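Local coordinates for protein RNA polymerase II subunit B1 CTD phosphatase RTR1 (Saccharomyces cerevisiae, PDB 5C2Y) that dephosphorylates the C-terminal repeats of the largest RNA polymerase II subunit, regulating the polymerase as its phosphorylation pattern changes during transcription, at residues 48-53 with 162-167; 22-27 with 139-144. One frame throughout, in Å; residues are numbered along the deposited sequence.

Contact 1: 48-53 with 162-167; sequences KDEKTL and LFEELL
E50 and L162 carry this helix-to-helix packing, in which the first turn of helix 50-56 faces the start of helix 163-170 in a strand-free, helical chain. The zinc site is close by: the E164 side chain lies about 6 Å from that of the zinc ligand H121. The CD1 methyl of L162 rests against the stem of E50, 3.5 Å from E50 CB, with E50 CG and CD close by. Behind this pair, L53 CD2 comes to 4.2 Å from the same L162 CD1, so one methyl touches both E50 and L53. The E50 chain leaves with CG anti to its carbonyl carbon (chi1 -53°) and runs out extended, which carries its carboxylate to aliphatic carbon: E50 OE2 faces E164 CG, and E50 OE1 lies 4.0 Å from E165 CG.

Three acids thus gather with no hydrogen bond between the segments. E50 is bridged to R168 of helix 163-170 and E165 to K54 of helix 50-56, so two salt bridges cross between the same helices, while E164 OE1 is hydrogen-bonded to the Y80 hydroxyl. The two basic partners probably offset the carboxylates' repulsion. An alanine in place of E50 would keep CB against L162 but is likely to leave R168 without this mate and open a gap beside E164 CG.

Just before E50, D49 caps helix 50-56: its OD1 accepts from T52 N at 3.0 Å and from T52 OG1 at 2.8 Å.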
ATOM      1  N   LYS A  48       9.991  -1.876   3.194  1.00 34.36           N
ATOM      2  CA  LYS A  48      11.413  -1.597   3.081  1.00 37.28           C
ATOM      3  C   LYS A  48      11.659  -0.578   1.951  1.00 34.41           C
ATOM      4  O   LYS A  48      12.462   0.334   2.093  1.00 31.45           O
ATOM      5  CB  LYS A  48      12.181  -2.912   2.859  1.00 35.74           C
ATOM      6  CG  LYS A  48      13.686  -2.781   2.706  1.00 35.98           C
ATOM      7  CD  LYS A  48      14.358  -2.360   3.995  1.00 42.04           C
ATOM      8  CE  LYS A  48      15.857  -2.185   3.803  1.00 46.72           C
ATOM      9  NZ  LYS A  48      16.449  -1.175   4.730  1.00 51.77           N
ATOM     10  N   ASP A  49      10.911  -0.698   0.860  1.00 31.83           N
ATOM     11  CA  ASP A  49      11.207   0.068  -0.334  1.00 30.78           C
ATOM     12  C   ASP A  49      10.092   0.054  -1.386  1.00 34.10           C
ATOM     13  O   ASP A  49       9.088  -0.643  -1.248  1.00 35.51           O
ATOM     14  CB  ASP A  49      12.481  -0.470  -0.960  1.00 32.83           C
ATOM     15  CG  ASP A  49      12.405  -1.960  -1.231  1.00 35.73           C
ATOM     16  OD1 ASP A  49      11.280  -2.519  -1.261  1.00 32.65           O
ATOM     17  OD2 ASP A  49      13.473  -2.572  -1.437  1.00 41.51           O
ATOM     18  N   GLU A  50      10.303   0.790  -2.468  1.00 33.76           N
ATOM     19  CA  GLU A  50       9.275   0.956  -3.484  1.00 29.72           C
ATOM     20  C   GLU A  50       8.957  -0.326  -4.228  1.00 32.46           C
ATOM     21  O   GLU A  50       7.845  -0.512  -4.726  1.00 35.31           O
ATOM     22  CB  GLU A  50       9.714   2.019  -4.465  1.00 31.42           C
ATOM     23  CG  GLU A  50      10.109   3.309  -3.794  1.00 30.96           C
ATOM     24  CD  GLU A  50      10.250   4.420  -4.800  1.00 36.51           C
ATOM     25  OE1 GLU A  50      10.432   4.074  -5.988  1.00 34.84           O
ATOM     26  OE2 GLU A  50      10.162   5.613  -4.412  1.00 32.97           O
ATOM     27  N   LYS A  51       9.945  -1.206  -4.301  1.00 35.39           N
ATOM     28  CA  LYS A  51       9.834  -2.491  -4.988  1.00 30.37           C
ATOM     29  C   LYS A  51       8.852  -3.404  -4.260  1.00 30.77           C
ATOM     30  O   LYS A  51       8.091  -4.164  -4.866  1.00 31.89           O
ATOM     31  CB  LYS A  51      11.226  -3.127  -5.078  1.00 36.24           C
ATOM     32  CG  LYS A  51      11.359  -4.383  -5.910  1.00 39.19           C
ATOM     33  CD  LYS A  51      12.848  -4.719  -6.124  1.00 40.66           C
ATOM     34  CE  LYS A  51      13.654  -4.691  -4.812  1.00 45.93           C
ATOM     35  NZ  LYS A  51      14.368  -3.388  -4.565  1.00 49.38           N
ATOM     36  N   THR A  52       8.863  -3.311  -2.939  1.00 33.32           N
ATOM     37  CA  THR A  52       7.972  -4.117  -2.124  1.00 33.02           C
ATOM     38  C   THR A  52       6.550  -3.562  -2.219  1.00 32.84           C
ATOM     39  O   THR A  52       5.608  -4.316  -2.499  1.00 33.00           O
ATOM     40  CB  THR A  52       8.459  -4.162  -0.667  1.00 34.84           C
ATOM     41  OG1 THR A  52       9.756  -4.763  -0.635  1.00 32.37           O
ATOM     42  CG2 THR A  52       7.533  -4.980   0.193  1.00 35.04           C
ATOM     43  N   LEU A  53       6.398  -2.246  -2.030  1.00 30.58           N
ATOM     44  CA  LEU A  53       5.089  -1.611  -2.173  1.00 26.59           C
ATOM     45  C   LEU A  53       4.489  -1.911  -3.550  1.00 29.78           C
ATOM     46  O   LEU A  53       3.295  -2.195  -3.652  1.00 30.27           O
ATOM     47  CB  LEU A  53       5.181  -0.106  -1.947  1.00 24.32           C
ATOM     48  CG  LEU A  53       3.868   0.693  -1.980  1.00 24.73           C
ATOM     49  CD1 LEU A  53       2.876   0.191  -0.963  1.00 25.19           C
ATOM     50  CD2 LEU A  53       4.122   2.145  -1.721  1.00 25.61           C
ATOM     51  N   LEU A 162       4.534   4.305  -8.850  1.00 30.62           N
ATOM     52  CA  LEU A 162       4.439   5.140  -7.661  1.00 32.21           C
ATOM     53  C   LEU A 162       4.471   6.604  -8.054  1.00 30.10           C
ATOM     54  O   LEU A 162       5.071   6.966  -9.060  1.00 30.63           O
ATOM     55  CB  LEU A 162       5.571   4.837  -6.673  1.00 35.13           C
ATOM     56  CG  LEU A 162       5.684   3.395  -6.195  1.00 30.36           C
ATOM     57  CD1 LEU A 162       6.488   3.353  -4.921  1.00 30.79           C
ATOM     58  CD2 LEU A 162       4.305   2.798  -5.992  1.00 29.94           C
ATOM     59  N   PHE A 163       3.827   7.446  -7.253  1.00 30.77           N
ATOM     60  CA  PHE A 163       3.752   8.860  -7.570  1.00 28.38           C
ATOM     61  C   PHE A 163       5.159   9.397  -7.637  1.00 30.43           C
ATOM     62  O   PHE A 163       5.512  10.137  -8.560  1.00 35.65           O
ATOM     63  CB  PHE A 163       2.919   9.611  -6.538  1.00 25.64           C
ATOM     64  CG  PHE A 163       2.772  11.078  -6.817  1.00 26.05           C
ATOM     65  CD1 PHE A 163       2.640  11.546  -8.104  1.00 28.97           C
ATOM     66  CD2 PHE A 163       2.730  11.992  -5.777  1.00 28.10           C
ATOM     67  CE1 PHE A 163       2.493  12.904  -8.344  1.00 28.31           C
ATOM     68  CE2 PHE A 163       2.581  13.340  -6.015  1.00 22.78           C
ATOM     69  CZ  PHE A 163       2.462  13.794  -7.292  1.00 23.71           C
ATOM     70  N   GLU A 164       5.982   8.977  -6.689  1.00 28.42           N
ATOM     71  CA  GLU A 164       7.321   9.528  -6.602  1.00 29.91           C
ATOM     72  C   GLU A 164       8.214   9.002  -7.726  1.00 30.94           C
ATOM     73  O   GLU A 164       9.289   9.530  -7.944  1.00 35.73           O
ATOM     74  CB  GLU A 164       7.932   9.258  -5.215  1.00 33.18           C
ATOM     75  CG  GLU A 164       7.905   7.818  -4.754  1.00 36.49           C
ATOM     76  CD  GLU A 164       6.589   7.387  -4.110  1.00 33.49           C
ATOM     77  OE1 GLU A 164       6.603   7.000  -2.917  1.00 30.06           O
ATOM     78  OE2 GLU A 164       5.552   7.399  -4.810  1.00 34.99           O
ATOM     79  N   GLU A 165       7.758   7.999  -8.472  1.00 34.45           N
ATOM     80  CA  GLU A 165       8.456   7.596  -9.691  1.00 29.01           C
ATOM     81  C   GLU A 165       8.207   8.607 -10.795  1.00 34.22           C
ATOM     82  O   GLU A 165       9.078   8.859 -11.617  1.00 38.28           O
ATOM     83  CB  GLU A 165       8.016   6.214 -10.169  1.00 29.72           C
ATOM     84  CG  GLU A 165       8.358   5.084  -9.229  1.00 32.74           C
ATOM     85  CD  GLU A 165       7.954   3.704  -9.768  1.00 35.88           C
ATOM     86  OE1 GLU A 165       7.111   3.629 -10.678  1.00 34.01           O
ATOM     87  OE2 GLU A 165       8.473   2.686  -9.259  1.00 41.28           O
ATOM     88  N   LEU A 166       7.010   9.181 -10.838  1.00 32.49           N
ATOM     89  CA  LEU A 166       6.727  10.176 -11.865  1.00 31.62           C
ATOM     90  C   LEU A 166       7.425  11.503 -11.554  1.00 31.94           C
ATOM     91  O   LEU A 166       7.998  12.129 -12.432  1.00 37.50           O
ATOM     92  CB  LEU A 166       5.218  10.391 -12.027  1.00 30.84           C
ATOM     93  CG  LEU A 166       4.430   9.280 -12.738  1.00 33.08           C
ATOM     94  CD1 LEU A 166       3.061   9.796 -13.112  1.00 31.59           C
ATOM     95  CD2 LEU A 166       5.137   8.695 -13.962  1.00 30.52           C
ATOM     96  N   LEU A 167       7.372  11.934 -10.303  1.00 33.26           N
ATOM     97  CA  LEU A 167       8.094  13.125  -9.889  1.00 31.41           C
ATOM     98  C   LEU A 167       9.564  13.093 -10.292  1.00 36.39           C
ATOM     99  O   LEU A 167      10.070  14.031 -10.907  1.00 34.02           O
ATOM    100  CB  LEU A 167       7.988  13.288  -8.381  1.00 30.91           C
ATOM    101  CG  LEU A 167       6.568  13.514  -7.889  1.00 30.00           C
ATOM    102  CD1 LEU A 167       6.640  13.946  -6.450  1.00 32.76           C
ATOM    103  CD2 LEU A 167       5.863  14.564  -8.745  1.00 25.06           C
TER

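Contact 2: 22-27 with 139-144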
ATOM      1  N   LYS A  22       0.955 -24.955  -3.629  1.00 53.66           N
ATOM      2  CA  LYS A  22       0.445 -26.229  -4.110  1.00 61.39           C
ATOM      3  C   LYS A  22      -0.427 -26.035  -5.349  1.00 57.42           C
ATOM      4  O   LYS A  22      -0.375 -26.830  -6.279  1.00 61.00           O
ATOM      5  CB  LYS A  22      -0.357 -26.931  -3.004  1.00 65.69           C
ATOM      6  CG  LYS A  22      -0.935 -28.285  -3.395  1.00 63.51           C
ATOM      7  CD  LYS A  22       0.170 -29.270  -3.772  1.00 73.11           C
ATOM      8  CE  LYS A  22      -0.365 -30.702  -3.883  1.00 75.93           C
ATOM      9  NZ  LYS A  22      -1.386 -30.829  -4.962  1.00 71.69           N
ATOM     10  N   HIS A  23      -1.238 -24.985  -5.364  1.00 54.38           N
ATOM     11  CA  HIS A  23      -2.139 -24.787  -6.491  1.00 57.39           C
ATOM     12  C   HIS A  23      -2.033 -23.402  -7.115  1.00 51.09           C
ATOM     13  O   HIS A  23      -1.684 -22.436  -6.455  1.00 49.81           O
ATOM     14  CB  HIS A  23      -3.581 -25.044  -6.059  1.00 58.44           C
ATOM     15  CG  HIS A  23      -3.880 -26.482  -5.767  1.00 66.64           C
ATOM     16  ND1 HIS A  23      -4.002 -27.436  -6.758  1.00 67.72           N
ATOM     17  CD2 HIS A  23      -4.089 -27.130  -4.595  1.00 66.92           C
ATOM     18  CE1 HIS A  23      -4.272 -28.606  -6.208  1.00 65.07           C
ATOM     19  NE2 HIS A  23      -4.329 -28.450  -4.898  1.00 65.09           N
ATOM     20  N   ARG A  24      -2.332 -23.326  -8.406  1.00 51.15           N
ATOM     21  CA  ARG A  24      -2.455 -22.054  -9.089  1.00 45.13           C
ATOM     22  C   ARG A  24      -3.678 -21.309  -8.564  1.00 48.43           C
ATOM     23  O   ARG A  24      -3.642 -20.086  -8.383  1.00 49.03           O
ATOM     24  CB  ARG A  24      -2.572 -22.257 -10.606  1.00 48.08           C
ATOM     25  CG  ARG A  24      -1.242 -22.223 -11.344  1.00 52.07           C
ATOM     26  CD  ARG A  24      -1.394 -22.275 -12.865  1.00 49.05           C
ATOM     27  NE  ARG A  24      -1.955 -21.051 -13.423  1.00 50.79           N
ATOM     28  CZ  ARG A  24      -3.206 -20.936 -13.858  1.00 57.09           C
ATOM     29  NH1 ARG A  24      -4.032 -21.980 -13.801  1.00 52.08           N
ATOM     30  NH2 ARG A  24      -3.631 -19.779 -14.357  1.00 57.11           N
ATOM     31  N   GLN A  25      -4.756 -22.051  -8.310  1.00 43.75           N
ATOM     32  CA  GLN A  25      -6.047 -21.450  -7.995  1.00 37.97           C
ATOM     33  C   GLN A  25      -6.439 -21.510  -6.519  1.00 42.70           C
ATOM     34  O   GLN A  25      -6.743 -22.585  -5.984  1.00 40.73           O
ATOM     35  CB  GLN A  25      -7.134 -22.115  -8.816  1.00 41.12           C
ATOM     36  CG  GLN A  25      -8.495 -21.546  -8.584  1.00 36.79           C
ATOM     37  CD  GLN A  25      -8.573 -20.123  -9.021  1.00 39.74           C
ATOM     38  OE1 GLN A  25      -8.201 -19.796 -10.148  1.00 42.68           O
ATOM     39  NE2 GLN A  25      -9.048 -19.252  -8.134  1.00 37.22           N
ATOM     40  N   LEU A  26      -6.464 -20.333  -5.888  1.00 40.58           N
ATOM     41  CA  LEU A  26      -6.820 -20.176  -4.480  1.00 34.86           C
ATOM     42  C   LEU A  26      -8.322 -20.233  -4.214  1.00 33.81           C
ATOM     43  O   LEU A  26      -9.120 -19.770  -5.014  1.00 36.64           O
ATOM     44  CB  LEU A  26      -6.292 -18.845  -3.945  1.00 32.37           C
ATOM     45  CG  LEU A  26      -4.798 -18.598  -3.792  1.00 31.68           C
ATOM     46  CD1 LEU A  26      -4.594 -17.132  -3.502  1.00 29.02           C
ATOM     47  CD2 LEU A  26      -4.195 -19.457  -2.701  1.00 31.15           C
ATOM     48  N   SER A  27      -8.693 -20.783  -3.062  1.00 35.05           N
ATOM     49  CA  SER A  27     -10.044 -20.635  -2.530  1.00 31.73           C
ATOM     50  C   SER A  27     -10.292 -19.217  -2.010  1.00 33.58           C
ATOM     51  O   SER A  27      -9.343 -18.490  -1.681  1.00 32.82           O
ATOM     52  CB  SER A  27     -10.258 -21.614  -1.401  1.00 27.18           C
ATOM     53  OG  SER A  27      -9.485 -21.192  -0.287  1.00 33.31           O
ATOM     54  N   ALA A 139      -9.385 -14.624  -7.398  1.00 34.79           N
ATOM     55  CA  ALA A 139      -9.581 -14.608  -8.846  1.00 34.24           C
ATOM     56  C   ALA A 139      -8.278 -14.367  -9.637  1.00 35.57           C
ATOM     57  O   ALA A 139      -8.207 -14.639 -10.829  1.00 35.48           O
ATOM     58  CB  ALA A 139     -10.609 -13.558  -9.206  1.00 33.54           C
ATOM     59  N   ARG A 140      -7.248 -13.862  -8.973  1.00 36.35           N
ATOM     60  CA  ARG A 140      -5.975 -13.608  -9.638  1.00 32.84           C
ATOM     61  C   ARG A 140      -5.103 -14.843  -9.608  1.00 36.80           C
ATOM     62  O   ARG A 140      -4.063 -14.862  -8.928  1.00 34.59           O
ATOM     63  CB  ARG A 140      -5.253 -12.438  -8.972  1.00 33.35           C
ATOM     64  CG  ARG A 140      -6.150 -11.235  -8.765  1.00 31.33           C
ATOM     65  CD  ARG A 140      -5.471 -10.160  -7.947  1.00 32.21           C
ATOM     66  NE  ARG A 140      -6.372  -9.024  -7.783  1.00 30.98           N
ATOM     67  CZ  ARG A 140      -5.998  -7.821  -7.371  1.00 28.12           C
ATOM     68  NH1 ARG A 140      -4.728  -7.589  -7.062  1.00 27.05           N
ATOM     69  NH2 ARG A 140      -6.900  -6.848  -7.275  1.00 29.52           N
ATOM     70  N   THR A 141      -5.535 -15.867 -10.342  1.00 33.64           N
ATOM     71  CA  THR A 141      -4.859 -17.160 -10.357  1.00 34.59           C
ATOM     72  C   THR A 141      -3.359 -17.057 -10.552  1.00 39.61           C
ATOM     73  O   THR A 141      -2.886 -16.412 -11.486  1.00 44.73           O
ATOM     74  CB  THR A 141      -5.382 -18.068 -11.465  1.00 37.56           C
ATOM     75  OG1 THR A 141      -6.815 -18.073 -11.467  1.00 39.44           O
ATOM     76  CG2 THR A 141      -4.871 -19.473 -11.245  1.00 41.09           C
ATOM     77  N   GLY A 142      -2.611 -17.696  -9.664  1.00 36.76           N
ATOM     78  CA  GLY A 142      -1.180 -17.763  -9.817  1.00 37.53           C
ATOM     79  C   GLY A 142      -0.344 -16.620  -9.282  1.00 42.28           C
ATOM     80  O   GLY A 142       0.860 -16.815  -9.106  1.00 47.21           O
ATOM     81  N   VAL A 143      -0.937 -15.453  -8.999  1.00 39.81           N
ATOM     82  CA  VAL A 143      -0.129 -14.287  -8.581  1.00 38.87           C
ATOM     83  C   VAL A 143       0.593 -14.479  -7.259  1.00 38.37           C
ATOM     84  O   VAL A 143       1.331 -13.601  -6.839  1.00 41.27           O
ATOM     85  CB  VAL A 143      -0.949 -12.979  -8.425  1.00 38.80           C
ATOM     86  CG1 VAL A 143      -1.706 -12.639  -9.702  1.00 40.66           C
ATOM     87  CG2 VAL A 143      -1.866 -13.051  -7.216  1.00 36.34           C
ATOM     88  N   HIS A 144       0.384 -15.618  -6.608  1.00 40.55           N
ATOM     89  CA  HIS A 144       0.984 -15.875  -5.304  1.00 39.77           C
ATOM     90  C   HIS A 144       2.120 -16.885  -5.404  1.00 43.36           C
ATOM     91  O   HIS A 144       2.812 -17.156  -4.416  1.00 42.92           O
ATOM     92  CB  HIS A 144      -0.074 -16.391  -4.340  1.00 35.35           C
ATOM     93  CG  HIS A 144      -0.655 -17.702  -4.752  1.00 39.57           C
ATOM     94  ND1 HIS A 144      -1.726 -17.802  -5.615  1.00 39.05           N
ATOM     95  CD2 HIS A 144      -0.295 -18.970  -4.450  1.00 36.66           C
ATOM     96  CE1 HIS A 144      -2.011 -19.077  -5.808  1.00 36.69           C
ATOM     97  NE2 HIS A 144      -1.158 -19.804  -5.112  1.00 36.94           N
TER
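All three hydrogen bonds between H144, G142 and T141 on one side and H23, R24 and Q25 on the other run one way, donated by 139-144 and accepted by 22-27. H144 is held at the edge of its imidazole: NE2 donates to H23 O at 3.0 Å, nearly along the C=O axis though bent at the hydrogen (135°), with that oxygen close to the ring plane. R24 O sits at the same edge, near CE1. One ring face is taken by L26, whose CD2 makes a CH-pi contact 4.0 Å from the ring centroid while CG and CD1 lie over ND1 and CE1. Edge and face together would fix the ring's rotation. A weaker bond from NE2 to F20 O adds a second acceptor.

R24 O also receives the G142 N-H at 2.9 Å, tying the two backbones together directly. T141 then reaches across with both its branches. Its OG1 donates to Q25 OE1 at 2.6 Å, from a position tilted out of the amide's carbonyl plane. Its CG2 methyl, anti to the backbone N, rests over one face of the R24 guanidinium, off towards the rim and 3.4 Å from CZ. Q25 can answer OG1 because its chain folds at chi2 (64°); NE2 of the same amide donates to L26 O and weakly to F138 O, so both ends of the amide are engaged. R24 NH2 also makes a long, weak ion pair with E150.

The donating loop contains a type II beta turn from R140 to V143, with glycine at its third position: G142 has the positive phi (86°) characteristic of that place.

Overall arrangement
The two contacts lie about 26 Å apart between centres, do not touch, and alternate along the chain, each bringing an early segment against a later one more than a hundred residues on. Contact 1 is nearer the middle of the molecule, in the neighbourhood of the zinc site, and joins the beginnings of two helices; contact 2 lies farther out and joins two irregular loops. Both are partly buried. Their chemistry differs accordingly: 48-53 and 162-167 meet through leucine methyls and glutamate stems, the polar ties between their helices being salt bridges to residues just past the segments, whereas 22-27 and 139-144 are linked directly by three hydrogen bonds, two of them onto main-chain carbonyls.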